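Local structure of lipopolysaccharide biosynthesis protein wbpB (Thermus thermophilus, 3O9Z) at residues Asn98-Lys103 with Glu268-Thr273; Gln131-Pro136 with Leu281-Glu286. The protein is an NAD-dependent dehydrogenase that takes part in the biosynthesis of 2,3-diacetamido-2,3-dideoxy-D-mannuronic acid, a sugar of bacterial lipopolysaccharide. All blocks are in the same frame, centred on the assembly; numbering follows the deposited sequence.

Interaction 1. Residues Asn98-Lys103 with Glu268-Thr273; sequences NALSEK and EVYRKT. With NAD (nicotinamide-adenine-dinucleotide), chain E; AKG (2-oxoglutaric acid), chain F.
The backbones of strand 98-101 and helix 266-274 come nearest at Leu-100 and Thr-273, whose CA atoms are 8.1 Å apart, a spacing bridged by side chains with no hydrogen bond between the segments. CG of Leu-100, anti to the backbone N (chi1 176°), carries the branch toward the helix, and chi2 turns CD2 over the Tyr-270 ring. CD2 of Leu-100 stands 3.6 Å from the centroid of the Tyr-270 ring and 9° off its normal, a CH-pi contact over the centre of one face. The other branch of Leu-100, CD1, lies 4.1 Å from OG1 of Thr-273. Thr-273 OG1 donates to Val-269 O at 2.7 Å, from the opposite face of that carbonyl's plane to the Thr-273 amide, so two donors grip one helical carbonyl.

Beyond the strand, Lys-103 NZ donates to O2D of NAD and to O5 of 2-oxoglutarate, both at 2.8 Å. Glu-102 runs beside the nicotinamide ribose, its CG 3.3 Å from O4D of NAD; OE1 takes the Lys-103 amide and OE2 pairs with His-19 and His-266. With an alanine here, both histidines would probably lose the partner they share, and a gap would open beside the ribose.

Strand 98-101 is an inner parallel strand of the NAD-binding Rossmann sheet, between 75-78 and 126-128, and leads into the cofactor pocket; helix 85-94 packs against Ala-99, and Tyr-270 rests on helix 16-25, its OH bonded to His-19 and Ser-77.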
loop_
_atom_site.group_PDB
_atom_site.type_symbol
_atom_site.label_atom_id
_atom_site.label_comp_id
_atom_site.label_asym_id
_atom_site.label_seq_id
_atom_site.Cartn_x
_atom_site.Cartn_y
_atom_site.Cartn_z
ATOM N N ASN A 98 -27.649 -3.524 8.210
ATOM C CA ASN A 98 -28.002 -3.873 6.822
ATOM C C ASN A 98 -26.817 -3.401 5.986
ATOM O O ASN A 98 -25.926 -2.694 6.478
ATOM C CB ASN A 98 -29.273 -3.139 6.380
ATOM C CG ASN A 98 -30.573 -3.779 6.952
ATOM O OD1 ASN A 98 -30.626 -4.837 7.537
ATOM N ND2 ASN A 98 -31.655 -3.143 6.636
ATOM N N ALA A 99 -26.811 -3.810 4.721
ATOM C CA ALA A 99 -25.752 -3.431 3.779
ATOM C C ALA A 99 -26.353 -2.795 2.568
ATOM O O ALA A 99 -27.405 -3.256 2.052
ATOM C CB ALA A 99 -24.949 -4.650 3.403
ATOM N N LEU A 100 -25.671 -1.787 2.044
ATOM C CA LEU A 100 -26.034 -1.236 0.767
ATOM C C LEU A 100 -24.753 -1.182 -0.037
ATOM O O LEU A 100 -23.921 -0.282 0.161
ATOM C CB LEU A 100 -26.638 0.156 0.832
ATOM C CG LEU A 100 -26.969 0.871 -0.499
ATOM C CD1 LEU A 100 -27.659 -0.069 -1.531
ATOM C CD2 LEU A 100 -27.708 2.195 -0.355
ATOM N N SER A 101 -24.627 -2.124 -0.947
ATOM C CA SER A 101 -23.371 -2.287 -1.664
ATOM C C SER A 101 -23.462 -1.757 -3.087
ATOM O O SER A 101 -24.475 -1.892 -3.762
ATOM C CB SER A 101 -23.036 -3.759 -1.748
ATOM O OG SER A 101 -21.805 -4.008 -2.390
ATOM N N GLU A 102 -22.374 -1.120 -3.523
ATOM C CA GLU A 102 -22.237 -0.863 -4.961
ATOM C C GLU A 102 -22.415 -2.137 -5.761
ATOM O O GLU A 102 -22.156 -3.253 -5.294
ATOM C CB GLU A 102 -20.879 -0.213 -5.258
ATOM C CG GLU A 102 -20.916 1.299 -5.136
ATOM C CD GLU A 102 -21.765 1.975 -6.196
ATOM O OE1 GLU A 102 -22.170 1.240 -7.166
ATOM O OE2 GLU A 102 -22.001 3.196 -6.134
ATOM N N LYS A 103 -22.706 -1.941 -7.052
ATOM C CA LYS A 103 -22.662 -3.041 -8.020
ATOM C C LYS A 103 -21.223 -3.467 -8.308
ATOM O O LYS A 103 -20.275 -2.685 -8.099
ATOM C CB LYS A 103 -23.428 -2.698 -9.312
ATOM C CG LYS A 103 -23.188 -1.297 -9.905
ATOM C CD LYS A 103 -21.725 -0.911 -10.244
ATOM C CE LYS A 103 -21.089 -1.789 -11.317
ATOM N NZ LYS A 103 -19.672 -1.249 -11.498
ATOM N N GLU A 268 -31.531 8.681 -5.386
ATOM C CA GLU A 268 -32.741 7.886 -5.570
ATOM C C GLU A 268 -32.662 6.395 -5.222
ATOM O O GLU A 268 -33.559 5.859 -4.595
ATOM C CB GLU A 268 -33.279 8.115 -6.985
ATOM C CG GLU A 268 -34.539 7.302 -7.289
ATOM C CD GLU A 268 -35.750 7.741 -6.501
ATOM O OE1 GLU A 268 -35.780 8.900 -6.005
ATOM O OE2 GLU A 268 -36.681 6.907 -6.425
ATOM N N VAL A 269 -31.566 5.691 -5.530
ATOM C CA VAL A 269 -31.371 4.372 -4.979
ATOM C C VAL A 269 -31.437 4.364 -3.445
ATOM O O VAL A 269 -31.940 3.428 -2.854
ATOM C CB VAL A 269 -30.037 3.799 -5.520
ATOM C CG1 VAL A 269 -29.736 2.441 -4.952
ATOM C CG2 VAL A 269 -30.143 3.733 -7.052
ATOM N N TYR A 270 -30.788 5.342 -2.808
ATOM C CA TYR A 270 -30.702 5.339 -1.343
ATOM C C TYR A 270 -32.099 5.502 -0.758
ATOM O O TYR A 270 -32.518 4.773 0.135
ATOM C CB TYR A 270 -29.826 6.506 -0.867
ATOM C CG TYR A 270 -28.394 6.127 -0.579
ATOM C CD1 TYR A 270 -27.915 6.151 0.723
ATOM C CD2 TYR A 270 -27.521 5.786 -1.601
ATOM C CE1 TYR A 270 -26.597 5.797 1.007
ATOM C CE2 TYR A 270 -26.216 5.445 -1.336
ATOM C CZ TYR A 270 -25.761 5.454 -0.042
ATOM O OH TYR A 270 -24.487 5.066 0.272
ATOM N N ARG A 271 -32.816 6.446 -1.342
ATOM C CA ARG A 271 -34.206 6.633 -0.918
ATOM C C ARG A 271 -35.065 5.371 -1.034
ATOM O O ARG A 271 -35.785 4.989 -0.105
ATOM C CB ARG A 271 -34.822 7.771 -1.717
ATOM C CG ARG A 271 -36.234 8.085 -1.243
ATOM C CD ARG A 271 -37.031 8.930 -2.235
ATOM N NE ARG A 271 -37.436 8.167 -3.419
ATOM C CZ ARG A 271 -38.427 7.277 -3.450
ATOM N NH1 ARG A 271 -39.115 6.992 -2.350
ATOM N NH2 ARG A 271 -38.726 6.648 -4.581
ATOM N N LYS A 272 -35.002 4.711 -2.182
ATOM C CA LYS A 272 -35.786 3.489 -2.343
ATOM C C LYS A 272 -35.393 2.442 -1.330
ATOM O O LYS A 272 -36.234 1.730 -0.809
ATOM C CB LYS A 272 -35.577 2.927 -3.757
ATOM C CG LYS A 272 -36.191 3.826 -4.832
ATOM C CD LYS A 272 -36.338 3.105 -6.170
ATOM C CE LYS A 272 -37.030 1.749 -6.048
ATOM N NZ LYS A 272 -38.511 1.834 -6.268
ATOM N N THR A 273 -34.104 2.364 -1.019
ATOM C CA THR A 273 -33.613 1.331 -0.131
ATOM C C THR A 273 -34.235 1.591 1.239
ATOM O O THR A 273 -34.695 0.680 1.914
ATOM C CB THR A 273 -32.068 1.354 -0.102
ATOM O OG1 THR A 273 -31.611 1.161 -1.465
ATOM C CG2 THR A 273 -31.529 0.231 0.770
HETATM P PA NAD E . -11.741 3.340 -6.793
HETATM O O1A NAD E . -11.763 4.762 -7.211
HETATM O O2A NAD E . -10.567 2.405 -7.125
HETATM O O5B NAD E . -11.937 3.471 -5.231
HETATM C C5B NAD E . -11.874 2.262 -4.528
HETATM C C4B NAD E . -11.627 2.590 -3.035
HETATM O O4B NAD E . -11.739 1.395 -2.219
HETATM C C3B NAD E . -10.155 3.062 -2.871
HETATM O O3B NAD E . -10.085 4.354 -2.234
HETATM C C2B NAD E . -9.473 1.941 -2.068
HETATM O O2B NAD E . -8.413 2.377 -1.205
HETATM C C1B NAD E . -10.707 1.497 -1.229
HETATM N N9A NAD E . -10.476 0.154 -0.636
HETATM C C8A NAD E . -9.638 -0.881 -0.921
HETATM N N7A NAD E . -9.786 -1.867 -0.038
HETATM C C5A NAD E . -10.683 -1.439 0.909
HETATM C C6A NAD E . -11.244 -2.005 2.116
HETATM N N6A NAD E . -10.828 -3.231 2.559
HETATM N N1A NAD E . -12.132 -1.207 2.699
HETATM C C2A NAD E . -12.580 -0.009 2.350
HETATM N N3A NAD E . -12.046 0.555 1.235
HETATM C C4A NAD E . -11.160 -0.170 0.543
HETATM O O3 NAD E . -13.061 2.627 -7.349
HETATM P PN NAD E . -14.509 3.159 -7.600
HETATM O O1N NAD E . -14.658 3.490 -9.084
HETATM O O2N NAD E . -14.865 4.206 -6.581
HETATM O O5D NAD E . -15.399 1.839 -7.466
HETATM C C5D NAD E . -15.801 1.570 -6.147
HETATM C C4D NAD E . -17.003 0.615 -6.259
HETATM O O4D NAD E . -18.070 1.412 -6.820
HETATM C C3D NAD E . -16.813 -0.615 -7.159
HETATM O O3D NAD E . -17.669 -1.660 -6.597
HETATM C C2D NAD E . -17.464 -0.136 -8.467
HETATM O O2D NAD E . -18.005 -1.207 -9.226
HETATM C C1D NAD E . -18.565 0.844 -8.047
HETATM N N1N NAD E . -18.858 1.856 -9.061
HETATM C C2N NAD E . -20.107 2.087 -9.401
HETATM C C3N NAD E . -20.508 3.026 -10.330
HETATM C C7N NAD E . -21.949 3.087 -10.631
HETATM O O7N NAD E . -22.811 2.686 -9.821
HETATM N N7N NAD E . -22.242 3.719 -11.761
HETATM C C4N NAD E . -19.503 3.800 -10.926
HETATM C C5N NAD E . -18.196 3.594 -10.480
HETATM C C6N NAD E . -17.867 2.630 -9.530
HETATM C C1 AKG F . -18.031 1.639 -13.195
HETATM O O1 AKG F . -17.142 2.332 -13.754
HETATM O O2 AKG F . -17.754 0.799 -12.331
HETATM C C2 AKG F . -19.443 1.849 -13.430
HETATM O O5 AKG F . -20.254 1.140 -12.838
HETATM C C3 AKG F . -19.910 2.897 -14.406
HETATM C C4 AKG F . -20.128 2.211 -15.754
HETATM C C5 AKG F . -20.430 3.175 -16.884
HETATM O O3 AKG F . -19.727 4.194 -17.022
HETATM O O4 AKG F . -21.369 2.937 -17.647
#

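Interaction 2. Residues Gln131-Pro136 with Leu281-Glu286; sequences QLRVHP and LDEAAE. With NAD (nicotinamide-adenine-dinucleotide), chain E.
Arg-133 spans the distance to helix 281-294 with its side chain alone: the nearest CA atoms, those of Arg-133 and Glu-283, are 10.6 Å apart. The chain is extended from CG to NE, which carries the guanidinium to the helix backbone. There NH2 of Arg-133 lies 3.1 Å from the carbonyl O of Glu-283, but the N-H...O angle of 121° marks a weak hydrogen bond, and the oxygen approaches the guanidinium obliquely. NH1 of Arg-133 packs against the aliphatic part of the same residue, 3.7 Å from CB of Glu-283.

The whole contact buries only 96 Å², nearly all of it from these two residues. On the looser side, Glu-283 is partly exposed and its carboxylate turns away: the chain bends at chi2 (77°), OE1 stays 5.9 Å from NH1 of Arg-133, and OE2 accepts instead from the amide of Gly-280. The stronger partner of Arg-133 is Asp-190 on helix 186-196, which forms a salt bridge with NE.

At the start of 131-136, Gln-131 meets the nicotinamide carboxamide through two nearly straight bonds. NAD N7N donates to OE1 of Gln-131 at 2.9 Å, while NE2 of Gln-131 donates to O7N of NAD at 3.0 Å. By this amide-to-amide pairing Gln-131, first residue of the 3-10 segment after strand 126-128, fixes the rotation of the carboxamide, at the nicotinamide end of the NAD bound to the Rossmann fold of a Gfo/Idh/MocA-family dehydrogenase.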
loop_
_atom_site.group_PDB
_atom_site.type_symbol
_atom_site.label_atom_id
_atom_site.label_comp_id
_atom_site.label_asym_id
_atom_site.label_seq_id
_atom_site.Cartn_x
_atom_site.Cartn_y
_atom_site.Cartn_z
ATOM N N GLN A 131 -28.439 1.736 -10.464
ATOM C CA GLN A 131 -29.192 2.940 -10.786
ATOM C C GLN A 131 -29.956 2.872 -12.085
ATOM O O GLN A 131 -30.815 3.716 -12.288
ATOM C CB GLN A 131 -28.275 4.172 -10.734
ATOM C CG GLN A 131 -27.342 4.343 -11.912
ATOM C CD GLN A 131 -25.899 3.955 -11.639
ATOM O OE1 GLN A 131 -24.975 4.616 -12.152
ATOM N NE2 GLN A 131 -25.674 2.962 -10.792
ATOM N N LEU A 132 -29.628 1.951 -12.990
ATOM C CA LEU A 132 -30.468 1.878 -14.191
ATOM C C LEU A 132 -31.927 1.553 -13.866
ATOM O O LEU A 132 -32.844 1.938 -14.612
ATOM C CB LEU A 132 -29.887 0.893 -15.209
ATOM C CG LEU A 132 -28.554 1.293 -15.839
ATOM C CD1 LEU A 132 -28.206 0.293 -16.947
ATOM C CD2 LEU A 132 -28.657 2.686 -16.375
ATOM N N ARG A 133 -32.160 0.865 -12.749
ATOM C CA ARG A 133 -33.547 0.529 -12.385
ATOM C C ARG A 133 -34.351 1.732 -11.899
ATOM O O ARG A 133 -35.574 1.629 -11.724
ATOM C CB ARG A 133 -33.602 -0.587 -11.344
ATOM C CG ARG A 133 -32.988 -1.880 -11.817
ATOM C CD ARG A 133 -33.283 -2.981 -10.824
ATOM N NE ARG A 133 -32.692 -4.261 -11.167
ATOM C CZ ARG A 133 -33.234 -5.419 -10.827
ATOM N NH1 ARG A 133 -34.389 -5.448 -10.163
ATOM N NH2 ARG A 133 -32.622 -6.555 -11.127
ATOM N N VAL A 134 -33.689 2.864 -11.667
ATOM C CA VAL A 134 -34.409 4.102 -11.380
ATOM C C VAL A 134 -34.252 5.151 -12.480
ATOM O O VAL A 134 -34.664 6.308 -12.352
ATOM C CB VAL A 134 -34.042 4.657 -9.963
ATOM C CG1 VAL A 134 -34.330 3.580 -8.924
ATOM C CG2 VAL A 134 -32.554 5.074 -9.902
ATOM N N HIS A 135 -33.624 4.769 -13.591
ATOM C CA HIS A 135 -33.503 5.714 -14.689
ATOM C C HIS A 135 -34.850 5.963 -15.343
ATOM O O HIS A 135 -35.489 5.015 -15.769
ATOM C CB HIS A 135 -32.530 5.150 -15.727
ATOM C CG HIS A 135 -32.093 6.161 -16.745
ATOM N ND1 HIS A 135 -32.964 6.761 -17.626
ATOM C CD2 HIS A 135 -30.878 6.705 -16.995
ATOM C CE1 HIS A 135 -32.299 7.604 -18.401
ATOM N NE2 HIS A 135 -31.031 7.590 -18.034
ATOM N N PRO A 136 -35.321 7.218 -15.388
ATOM C CA PRO A 136 -36.676 7.456 -15.878
ATOM C C PRO A 136 -36.966 6.927 -17.284
ATOM O O PRO A 136 -38.093 6.496 -17.536
ATOM C CB PRO A 136 -36.793 8.989 -15.854
ATOM C CG PRO A 136 -35.859 9.387 -14.761
ATOM C CD PRO A 136 -34.684 8.455 -14.895
ATOM N N LEU A 281 -30.966 -9.421 -2.702
ATOM C CA LEU A 281 -30.309 -10.577 -3.241
ATOM C C LEU A 281 -31.134 -11.162 -4.381
ATOM O O LEU A 281 -30.581 -11.584 -5.388
ATOM C CB LEU A 281 -30.073 -11.639 -2.149
ATOM C CG LEU A 281 -29.201 -11.104 -1.007
ATOM C CD1 LEU A 281 -29.178 -12.063 0.210
ATOM C CD2 LEU A 281 -27.789 -10.994 -1.519
ATOM N N ASP A 282 -32.435 -11.287 -4.152
ATOM C CA ASP A 282 -33.279 -11.916 -5.172
ATOM C C ASP A 282 -33.276 -11.111 -6.477
ATOM O O ASP A 282 -33.346 -11.726 -7.549
ATOM C CB ASP A 282 -34.721 -12.054 -4.680
ATOM C CG ASP A 282 -34.863 -13.076 -3.563
ATOM O OD1 ASP A 282 -33.937 -13.875 -3.307
ATOM O OD2 ASP A 282 -35.962 -13.085 -2.974
ATOM N N GLU A 283 -33.299 -9.784 -6.410
ATOM C CA GLU A 283 -33.263 -8.898 -7.573
ATOM C C GLU A 283 -31.911 -8.967 -8.275
ATOM O O GLU A 283 -31.838 -9.014 -9.501
ATOM C CB GLU A 283 -33.572 -7.456 -7.199
ATOM C CG GLU A 283 -35.048 -7.192 -6.925
ATOM C CD GLU A 283 -35.517 -7.688 -5.561
ATOM O OE1 GLU A 283 -36.721 -8.008 -5.445
ATOM O OE2 GLU A 283 -34.722 -7.785 -4.595
ATOM N N ALA A 284 -30.834 -9.029 -7.502
ATOM C CA ALA A 284 -29.490 -8.919 -8.098
ATOM C C ALA A 284 -28.938 -10.228 -8.645
ATOM O O ALA A 284 -27.958 -10.301 -9.432
ATOM C CB ALA A 284 -28.526 -8.374 -6.996
ATOM N N ALA A 285 -29.546 -11.333 -8.193
ATOM C CA ALA A 285 -28.893 -12.597 -8.416
ATOM C C ALA A 285 -28.741 -12.962 -9.900
ATOM O O ALA A 285 -27.741 -13.516 -10.272
ATOM C CB ALA A 285 -29.684 -13.759 -7.715
ATOM N N GLU A 286 -29.782 -12.726 -10.701
ATOM C CA GLU A 286 -29.706 -13.217 -12.068
ATOM C C GLU A 286 -28.557 -12.634 -12.892
ATOM O O GLU A 286 -27.844 -13.356 -13.571
ATOM C CB GLU A 286 -31.026 -12.976 -12.777
ATOM C CG GLU A 286 -31.006 -13.363 -14.276
ATOM C CD GLU A 286 -30.720 -14.811 -14.601
ATOM O OE1 GLU A 286 -30.437 -15.123 -15.785
ATOM O OE2 GLU A 286 -30.745 -15.687 -13.702
HETATM P PA NAD E . -11.741 3.340 -6.793
HETATM O O1A NAD E . -11.763 4.762 -7.211
HETATM O O2A NAD E . -10.567 2.405 -7.125
HETATM O O5B NAD E . -11.937 3.471 -5.231
HETATM C C5B NAD E . -11.874 2.262 -4.528
HETATM C C4B NAD E . -11.627 2.590 -3.035
HETATM O O4B NAD E . -11.739 1.395 -2.219
HETATM C C3B NAD E . -10.155 3.062 -2.871
HETATM O O3B NAD E . -10.085 4.354 -2.234
HETATM C C2B NAD E . -9.473 1.941 -2.068
HETATM O O2B NAD E . -8.413 2.377 -1.205
HETATM C C1B NAD E . -10.707 1.497 -1.229
HETATM N N9A NAD E . -10.476 0.154 -0.636
HETATM C C8A NAD E . -9.638 -0.881 -0.921
HETATM N N7A NAD E . -9.786 -1.867 -0.038
HETATM C C5A NAD E . -10.683 -1.439 0.909
HETATM C C6A NAD E . -11.244 -2.005 2.116
HETATM N N6A NAD E . -10.828 -3.231 2.559
HETATM N N1A NAD E . -12.132 -1.207 2.699
HETATM C C2A NAD E . -12.580 -0.009 2.350
HETATM N N3A NAD E . -12.046 0.555 1.235
HETATM C C4A NAD E . -11.160 -0.170 0.543
HETATM O O3 NAD E . -13.061 2.627 -7.349
HETATM P PN NAD E . -14.509 3.159 -7.600
HETATM O O1N NAD E . -14.658 3.490 -9.084
HETATM O O2N NAD E . -14.865 4.206 -6.581
HETATM O O5D NAD E . -15.399 1.839 -7.466
HETATM C C5D NAD E . -15.801 1.570 -6.147
HETATM C C4D NAD E . -17.003 0.615 -6.259
HETATM O O4D NAD E . -18.070 1.412 -6.820
HETATM C C3D NAD E . -16.813 -0.615 -7.159
HETATM O O3D NAD E . -17.669 -1.660 -6.597
HETATM C C2D NAD E . -17.464 -0.136 -8.467
HETATM O O2D NAD E . -18.005 -1.207 -9.226
HETATM C C1D NAD E . -18.565 0.844 -8.047
HETATM N N1N NAD E . -18.858 1.856 -9.061
HETATM C C2N NAD E . -20.107 2.087 -9.401
HETATM C C3N NAD E . -20.508 3.026 -10.330
HETATM C C7N NAD E . -21.949 3.087 -10.631
HETATM O O7N NAD E . -22.811 2.686 -9.821
HETATM N N7N NAD E . -22.242 3.719 -11.761
HETATM C C4N NAD E . -19.503 3.800 -10.926
HETATM C C5N NAD E . -18.196 3.594 -10.480
HETATM C C6N NAD E . -17.867 2.630 -9.530
#

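How the interactions relate
From the N terminus the segments come in the order 98-103, 131-136, 268-273, 281-286, so the two contacts alternate and their loops cross. Interaction 1 closes a loop with 164 residues between its segments, tying helix 266-274 to inner Rossmann strand 98-101; interaction 2 closes one with 144, tying the 3-10 segment after strand 126-128 to helix 281-294. Each loop takes in the six-stranded sheet that includes strands 152-160 and 245-251. The late chain thus returns to the nucleotide-binding part, where strand 279-280 joins the Rossmann sheet beside 126-128. The centres of interactions 1 and 2 lie about 10 Å apart, and the two touch directly: CG1 of Val-134 is 3.4 Å from CD of Lys-272. Both also meet the same NAD.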